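Long-range contacts in amidohydrolase (PDB 4F0L), which binds a ferric ion in its active site and is probably a deaminase of the metal-dependent amidohydrolase family: residues Leu64-Phe69 against Thr123-Phe128; Gly160-Pro165 against Gly208-Val213. All coordinates share one frame; numbering follows the deposited sequence.

In the fold
Counted from the N terminus, strand 56-66 delivers the HxH residues His-65 and His-67; the chain then runs through helices 88-100 and 103-119 and returns as strand 122-129, where contact 1 closes the first loop in a beta-alpha-beta crossover. Helix 145-157 leads to strand 160-167, and after helix 189-203 strand 210-215 comes back to close contact 2. The two contacts are in series, neither nested nor crossed, with centres about 9 Å apart. Because strands 122-129 and 160-167 are themselves neighbours, contacts 1 and 2 join four consecutive parallel strands of the TIM-barrel wall, from the metal-bearing strand round to 210-215.

Contact 1. Residues Leu64-Phe69 against Thr123-Phe128; sequences LHSHAF and TRVGEF. With FE (Fe (III) ion), chain E.
His-65 and Phe-128 both extend CG away from their own backbone N (chi1 near -171°), which brings the two rings together beside the metal. His-65 presents its CE1 edge to one face of Phe-128, offset toward the rim, in an edge-to-face pair whose planes meet at 65°; His-65 CE1 lies 3.2 Å from Phe-128 CD2. The side chains of His-67 and Phe-128 run side by side, pointing the same way, with their rings steeply inclined and His-67 CE1 3.4 Å from Phe-128 CD1. His-67 ND1 donates to Phe-128 O at 3.0 Å, a bond of 158° at the hydrogen that lies in both the imidazole plane and the carbonyl plane.

Behind the histidines the strands pair in parallel. Phe-128 N gives a good bond to Ser-66 O (2.9 Å), whereas Ser-66 N reaches Gly-126 O only weakly. Glu-127 folds its carboxylate back on the turn that follows Ser-66: OE2 receives Ala-68 N at 2.7 Å through its syn lone pair, and OE1 accepts Ser-66 OG at 2.8 Å, somewhat out of the carboxylate plane. Tyr-114 also bonds to OE1 and Asn-331 to Ser-66 OG, so this buried polar cluster is well supplied with partners.

NE2 of His-65 and NE2 of His-67 each bind the ferric ion at 2.2 Å, and two waters, His-241 and Asp-329 complete its shell. The two are thus the HxH pair at the C-terminal end of the first barrel strand, characteristic of amidohydrolases. The in-plane bond from ND1 fixes the rotation of the His-67 ring and leaves NE2 as the metal ligand, making Phe-128 O a second-shell partner of the iron ligand His-67, with Glu-127 holding the backbone on which His-67 is carried.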
ATOM      1  N   LEU B  64      17.090   3.248  -5.017  1.00 12.62           N
ATOM      2  CA  LEU B  64      18.354   3.912  -4.681  1.00 13.10           C
ATOM      3  C   LEU B  64      18.907   3.635  -3.274  1.00 13.26           C
ATOM      4  O   LEU B  64      19.929   4.187  -2.928  1.00 13.70           O
ATOM      5  CB  LEU B  64      18.258   5.424  -4.954  1.00 13.56           C
ATOM      6  CG  LEU B  64      17.145   6.264  -4.341  1.00 13.50           C
ATOM      7  CD1 LEU B  64      16.937   5.913  -2.876  1.00 13.01           C
ATOM      8  CD2 LEU B  64      17.520   7.727  -4.522  1.00 14.14           C
ATOM      9  N   HIS B  65      18.270   2.754  -2.489  1.00 12.72           N
ATOM     10  CA  HIS B  65      18.714   2.491  -1.095  1.00 12.98           C
ATOM     11  C   HIS B  65      18.117   1.201  -0.627  1.00 12.89           C
ATOM     12  O   HIS B  65      16.889   1.070  -0.513  1.00 11.98           O
ATOM     13  CB  HIS B  65      18.260   3.604  -0.168  1.00 13.22           C
ATOM     14  CG  HIS B  65      18.811   3.530   1.222  1.00 13.39           C
ATOM     15  ND1 HIS B  65      20.092   3.878   1.514  1.00 13.90           N
ATOM     16  CD2 HIS B  65      18.216   3.188   2.424  1.00 13.50           C
ATOM     17  CE1 HIS B  65      20.302   3.708   2.837  1.00 14.25           C
ATOM     18  NE2 HIS B  65      19.153   3.320   3.398  1.00 13.72           N
ATOM     19  N   SER B  66      19.003   0.249  -0.382  1.00 13.66           N
ATOM     20  CA  SER B  66      18.684  -1.114  -0.002  1.00 14.08           C
ATOM     21  C   SER B  66      19.719  -1.642   0.988  1.00 15.02           C
ATOM     22  O   SER B  66      20.903  -1.383   0.861  1.00 14.69           O
ATOM     23  CB  SER B  66      18.666  -2.001  -1.245  1.00 13.92           C
ATOM     24  OG  SER B  66      18.748  -3.372  -0.934  1.00 14.33           O
ATOM     25  N   HIS B  67      19.234  -2.360   1.998  1.00 16.04           N
ATOM     26  CA  HIS B  67      20.054  -3.252   2.804  1.00 17.20           C
ATOM     27  C   HIS B  67      19.581  -4.635   2.569  1.00 16.80           C
ATOM     28  O   HIS B  67      18.601  -5.084   3.188  1.00 16.22           O
ATOM     29  CB  HIS B  67      19.942  -2.914   4.286  1.00 18.88           C
ATOM     30  CG  HIS B  67      19.979  -1.447   4.560  1.00 20.34           C
ATOM     31  ND1 HIS B  67      21.025  -0.683   4.226  1.00 23.18           N
ATOM     32  CD2 HIS B  67      19.043  -0.607   5.132  1.00 21.07           C
ATOM     33  CE1 HIS B  67      20.762   0.599   4.588  1.00 23.04           C
ATOM     34  NE2 HIS B  67      19.555   0.631   5.137  1.00 21.59           N
ATOM     35  N   ALA B  68      20.300  -5.355   1.711  1.00 16.61           N
ATOM     36  CA  ALA B  68      19.789  -6.604   1.150  1.00 16.44           C
ATOM     37  C   ALA B  68      19.436  -7.621   2.233  1.00 17.05           C
ATOM     38  O   ALA B  68      18.408  -8.273   2.142  1.00 16.77           O
ATOM     39  CB  ALA B  68      20.760  -7.211   0.151  1.00 16.16           C
ATOM     40  N   PHE B  69      20.254  -7.733   3.276  1.00 18.03           N
ATOM     41  CA  PHE B  69      20.026  -8.762   4.303  1.00 18.53           C
ATOM     42  C   PHE B  69      18.707  -8.607   5.042  1.00 17.98           C
ATOM     43  O   PHE B  69      18.159  -9.584   5.507  1.00 17.00           O
ATOM     44  CB  PHE B  69      21.203  -8.850   5.297  1.00 20.08           C
ATOM     45  CG  PHE B  69      21.278  -7.709   6.277  1.00 20.82           C
ATOM     46  CD1 PHE B  69      20.618  -7.776   7.484  1.00 21.59           C
ATOM     47  CD2 PHE B  69      22.029  -6.566   5.988  1.00 21.39           C
ATOM     48  CE1 PHE B  69      20.699  -6.719   8.391  1.00 22.19           C
ATOM     49  CE2 PHE B  69      22.115  -5.514   6.881  1.00 21.32           C
ATOM     50  CZ  PHE B  69      21.441  -5.589   8.088  1.00 21.65           C
ATOM     51  N   THR B 123      15.318  -1.454 -12.067  1.00 10.84           N
ATOM     52  CA  THR B 123      16.376  -1.951 -12.958  1.00 11.28           C
ATOM     53  C   THR B 123      17.807  -1.753 -12.445  1.00 11.79           C
ATOM     54  O   THR B 123      18.776  -2.249 -13.050  1.00 11.87           O
ATOM     55  CB  THR B 123      16.257  -1.299 -14.333  1.00 11.64           C
ATOM     56  OG1 THR B 123      16.155   0.136 -14.206  1.00 11.59           O
ATOM     57  CG2 THR B 123      14.998  -1.839 -15.053  1.00 11.61           C
ATOM     58  N   ARG B 124      17.945  -1.047 -11.325  1.00 11.78           N
ATOM     59  CA  ARG B 124      19.252  -0.814 -10.681  1.00 12.22           C
ATOM     60  C   ARG B 124      19.026  -0.725  -9.208  1.00 11.92           C
ATOM     61  O   ARG B 124      17.974  -0.244  -8.782  1.00 11.66           O
ATOM     62  CB  ARG B 124      19.950   0.479 -11.172  1.00 12.92           C
ATOM     63  CG  ARG B 124      21.271   0.788 -10.492  1.00 13.02           C
ATOM     64  CD  ARG B 124      21.977   1.981 -11.124  1.00 13.60           C
ATOM     65  NE  ARG B 124      22.439   1.668 -12.472  1.00 14.24           N
ATOM     66  CZ  ARG B 124      23.667   1.269 -12.794  1.00 14.75           C
ATOM     67  NH1 ARG B 124      24.610   1.107 -11.865  1.00 14.90           N
ATOM     68  NH2 ARG B 124      23.961   1.029 -14.070  1.00 15.52           N
ATOM     69  N   VAL B 125      20.001  -1.182  -8.438  1.00 11.90           N
ATOM     70  CA  VAL B 125      19.909  -1.060  -7.015  1.00 12.32           C
ATOM     71  C   VAL B 125      21.105  -0.329  -6.467  1.00 12.57           C
ATOM     72  O   VAL B 125      22.232  -0.511  -6.929  1.00 12.39           O
ATOM     73  CB  VAL B 125      19.714  -2.433  -6.301  1.00 12.71           C
ATOM     74  CG1 VAL B 125      20.889  -3.380  -6.559  1.00 12.71           C
ATOM     75  CG2 VAL B 125      19.476  -2.193  -4.791  1.00 12.43           C
ATOM     76  N   GLY B 126      20.830   0.516  -5.482  1.00 12.95           N
ATOM     77  CA  GLY B 126      21.857   1.186  -4.684  1.00 13.49           C
ATOM     78  C   GLY B 126      21.997   0.482  -3.379  1.00 13.47           C
ATOM     79  O   GLY B 126      21.188   0.671  -2.483  1.00 15.70           O
ATOM     80  N   GLU B 127      22.951  -0.433  -3.308  1.00 14.29           N
ATOM     81  CA  GLU B 127      23.137  -1.283  -2.147  1.00 14.57           C
ATOM     82  C   GLU B 127      24.035  -0.598  -1.115  1.00 14.62           C
ATOM     83  O   GLU B 127      25.232  -0.480  -1.293  1.00 14.90           O
ATOM     84  CB  GLU B 127      23.732  -2.629  -2.538  1.00 14.85           C
ATOM     85  CG  GLU B 127      23.805  -3.632  -1.395  1.00 15.16           C
ATOM     86  CD  GLU B 127      22.451  -3.987  -0.782  1.00 15.52           C
ATOM     87  OE1 GLU B 127      21.433  -4.061  -1.520  1.00 15.74           O
ATOM     88  OE2 GLU B 127      22.413  -4.202   0.451  1.00 15.65           O
ATOM     89  N   PHE B 128      23.399  -0.159  -0.050  1.00 14.67           N
ATOM     90  CA  PHE B 128      24.003   0.621   1.017  1.00 15.25           C
ATOM     91  C   PHE B 128      24.451  -0.456   2.000  1.00 16.20           C
ATOM     92  O   PHE B 128      23.684  -0.898   2.889  1.00 17.93           O
ATOM     93  CB  PHE B 128      22.908   1.547   1.584  1.00 14.56           C
ATOM     94  CG  PHE B 128      23.379   2.596   2.556  1.00 14.50           C
ATOM     95  CD1 PHE B 128      23.608   2.277   3.888  1.00 15.31           C
ATOM     96  CD2 PHE B 128      23.465   3.906   2.179  1.00 14.52           C
ATOM     97  CE1 PHE B 128      23.972   3.267   4.815  1.00 15.46           C
ATOM     98  CE2 PHE B 128      23.820   4.894   3.083  1.00 15.00           C
ATOM     99  CZ  PHE B 128      24.072   4.575   4.409  1.00 15.30           C
TER
HETATM  100 FE    FE E 501      18.605   2.585   5.366  1.00 32.76          FE
HETATM  101  O   HOH W   1      17.056   3.703   6.406  1.00 25.98           O
HETATM  102  O   HOH W   2      18.330   1.655   7.424  1.00 32.69           O

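Contact 2. Residues Gly160-Pro165 against Gly208-Val213; sequences GLTLLP and GAVLGV
Three backbone hydrogen bonds knit Leu-161 to Leu-163 against Val-210 to Gly-212 in parallel register. Val-210 N donates to Leu-161 O at 3.0 Å, Leu-163 N to Val-210 O at 2.8 Å, and Gly-212 N to Leu-163 O at 3.0 Å. CA-H...O contacts accompany all three, among them Ala-209 CA to Leu-161 O.

Packing is tight around Pro-165 and Leu-211. There Leu-211, its CG anti to the backbone N (chi1 178°), puts CD1 3.7 Å from Pro-165 CD, crossing the proline at about a right angle, while Leu-163 runs beside Leu-211 and touches the same methyl through CD2. Cys-199 of helix 189-203 meets Pro-165 and Leu-211, and Ile-150 of helix 145-157 meets Leu-163. The lack of a side chain at Gly-212 lets Leu-164 CD2 approach its CA to 3.7 Å.

The two strands differ in exposure: the contact residues of 160-165 are all buried, while Gly-208 to Leu-211 are partly exposed and Gly-208 adds little. Thr-162 and Val-210 lie side by side, with Thr-162 OG1 3.6 Å from Val-210 CB. That hydroxyl is engaged by Met-380 O and Arg-124.

These parallel neighbours belong to the TIM-barrel wall. The chemistry implies a mainly backbone-bonded join, with apolar side chains against the helices, and Arg-124 tying strand 122-129 to Thr-162 and to the loop residue Gly-208.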
ATOM      1  N   GLY B 160      21.170  -4.063 -12.274  1.00 13.84           N
ATOM      2  CA  GLY B 160      22.220  -3.021 -12.313  1.00 14.25           C
ATOM      3  C   GLY B 160      22.631  -2.729 -10.886  1.00 14.15           C
ATOM      4  O   GLY B 160      21.811  -2.824  -9.998  1.00 13.81           O
ATOM      5  N   LEU B 161      23.897  -2.405 -10.660  1.00 14.47           N
ATOM      6  CA  LEU B 161      24.411  -2.212  -9.290  1.00 14.11           C
ATOM      7  C   LEU B 161      25.213  -0.916  -9.152  1.00 14.42           C
ATOM      8  O   LEU B 161      26.214  -0.711  -9.834  1.00 14.87           O
ATOM      9  CB  LEU B 161      25.309  -3.397  -8.896  1.00 14.08           C
ATOM     10  CG  LEU B 161      25.963  -3.359  -7.497  1.00 14.02           C
ATOM     11  CD1 LEU B 161      24.926  -3.259  -6.378  1.00 13.04           C
ATOM     12  CD2 LEU B 161      26.838  -4.611  -7.314  1.00 14.23           C
ATOM     13  N   THR B 162      24.746  -0.051  -8.279  1.00 13.73           N
ATOM     14  CA  THR B 162      25.573   0.955  -7.687  1.00 14.18           C
ATOM     15  C   THR B 162      25.867   0.518  -6.269  1.00 13.90           C
ATOM     16  O   THR B 162      25.006   0.565  -5.385  1.00 14.50           O
ATOM     17  CB  THR B 162      24.901   2.333  -7.730  1.00 13.87           C
ATOM     18  OG1 THR B 162      24.721   2.716  -9.095  1.00 13.88           O
ATOM     19  CG2 THR B 162      25.727   3.355  -6.999  1.00 13.76           C
ATOM     20  N   LEU B 163      27.090   0.092  -6.042  1.00 14.22           N
ATOM     21  CA  LEU B 163      27.488  -0.474  -4.767  1.00 14.38           C
ATOM     22  C   LEU B 163      28.069   0.623  -3.903  1.00 15.16           C
ATOM     23  O   LEU B 163      28.940   1.372  -4.348  1.00 15.81           O
ATOM     24  CB  LEU B 163      28.508  -1.588  -4.976  1.00 14.74           C
ATOM     25  CG  LEU B 163      29.113  -2.282  -3.760  1.00 14.21           C
ATOM     26  CD1 LEU B 163      28.051  -3.120  -3.040  1.00 13.10           C
ATOM     27  CD2 LEU B 163      30.273  -3.145  -4.248  1.00 14.70           C
ATOM     28  N   LEU B 164      27.556   0.727  -2.675  1.00 15.36           N
ATOM     29  CA  LEU B 164      27.893   1.826  -1.775  1.00 15.56           C
ATOM     30  C   LEU B 164      28.348   1.247  -0.409  1.00 15.93           C
ATOM     31  O   LEU B 164      27.567   1.179   0.550  1.00 15.82           O
ATOM     32  CB  LEU B 164      26.663   2.724  -1.606  1.00 15.05           C
ATOM     33  CG  LEU B 164      26.108   3.348  -2.900  1.00 15.32           C
ATOM     34  CD1 LEU B 164      24.699   3.882  -2.650  1.00 15.09           C
ATOM     35  CD2 LEU B 164      27.008   4.431  -3.495  1.00 15.97           C
ATOM     36  N   PRO B 165      29.577   0.749  -0.347  1.00 16.20           N
ATOM     37  CA  PRO B 165      30.059   0.195   0.922  1.00 16.63           C
ATOM     38  C   PRO B 165      30.025   1.269   1.994  1.00 17.63           C
ATOM     39  O   PRO B 165      30.448   2.404   1.747  1.00 20.01           O
ATOM     40  CB  PRO B 165      31.507  -0.204   0.596  1.00 17.00           C
ATOM     41  CG  PRO B 165      31.499  -0.451  -0.882  1.00 16.66           C
ATOM     42  CD  PRO B 165      30.614   0.654  -1.387  1.00 16.51           C
ATOM     43  N   GLY B 208      28.254  -1.478 -16.418  1.00 20.18           N
ATOM     44  CA  GLY B 208      27.387  -0.441 -15.846  1.00 19.28           C
ATOM     45  C   GLY B 208      27.485  -0.189 -14.341  1.00 18.33           C
ATOM     46  O   GLY B 208      26.796   0.703 -13.810  1.00 17.15           O
ATOM     47  N   ALA B 209      28.316  -0.967 -13.646  1.00 18.13           N
ATOM     48  CA  ALA B 209      28.389  -0.881 -12.202  1.00 17.02           C
ATOM     49  C   ALA B 209      28.958   0.456 -11.853  1.00 17.25           C
ATOM     50  O   ALA B 209      29.809   0.990 -12.577  1.00 17.49           O
ATOM     51  CB  ALA B 209      29.254  -1.979 -11.609  1.00 17.71           C
ATOM     52  N   VAL B 210      28.510   0.979 -10.716  1.00 15.94           N
ATOM     53  CA  VAL B 210      29.081   2.166 -10.143  1.00 15.83           C
ATOM     54  C   VAL B 210      29.515   1.846  -8.717  1.00 15.69           C
ATOM     55  O   VAL B 210      28.824   1.103  -8.016  1.00 14.82           O
ATOM     56  CB  VAL B 210      28.067   3.332 -10.178  1.00 15.47           C
ATOM     57  CG1 VAL B 210      28.651   4.557  -9.461  1.00 15.51           C
ATOM     58  CG2 VAL B 210      27.729   3.700 -11.633  1.00 15.71           C
ATOM     59  N   LEU B 211      30.670   2.362  -8.303  1.00 16.33           N
ATOM     60  CA  LEU B 211      31.163   2.166  -6.919  1.00 17.29           C
ATOM     61  C   LEU B 211      31.279   3.520  -6.257  1.00 17.60           C
ATOM     62  O   LEU B 211      32.080   4.366  -6.703  1.00 18.64           O
ATOM     63  CB  LEU B 211      32.525   1.454  -6.894  1.00 18.23           C
ATOM     64  CG  LEU B 211      33.219   1.206  -5.537  1.00 18.67           C
ATOM     65  CD1 LEU B 211      32.357   0.293  -4.672  1.00 17.66           C
ATOM     66  CD2 LEU B 211      34.625   0.625  -5.706  1.00 19.57           C
ATOM     67  N   GLY B 212      30.476   3.742  -5.208  1.00 16.69           N
ATOM     68  CA  GLY B 212      30.573   4.956  -4.414  1.00 17.10           C
ATOM     69  C   GLY B 212      30.907   4.620  -2.961  1.00 17.30           C
ATOM     70  O   GLY B 212      31.399   3.525  -2.685  1.00 18.62           O
ATOM     71  N   VAL B 213      30.636   5.543  -2.051  1.00 16.65           N
ATOM     72  CA  VAL B 213      30.862   5.337  -0.610  1.00 16.75           C
ATOM     73  C   VAL B 213      29.657   5.808   0.199  1.00 16.86           C
ATOM     74  O   VAL B 213      28.892   6.667  -0.254  1.00 16.73           O
ATOM     75  CB  VAL B 213      32.127   6.066  -0.105  1.00 17.22           C
ATOM     76  CG1 VAL B 213      33.369   5.653  -0.924  1.00 16.97           C
ATOM     77  CG2 VAL B 213      31.911   7.568  -0.140  1.00 17.17           C
TER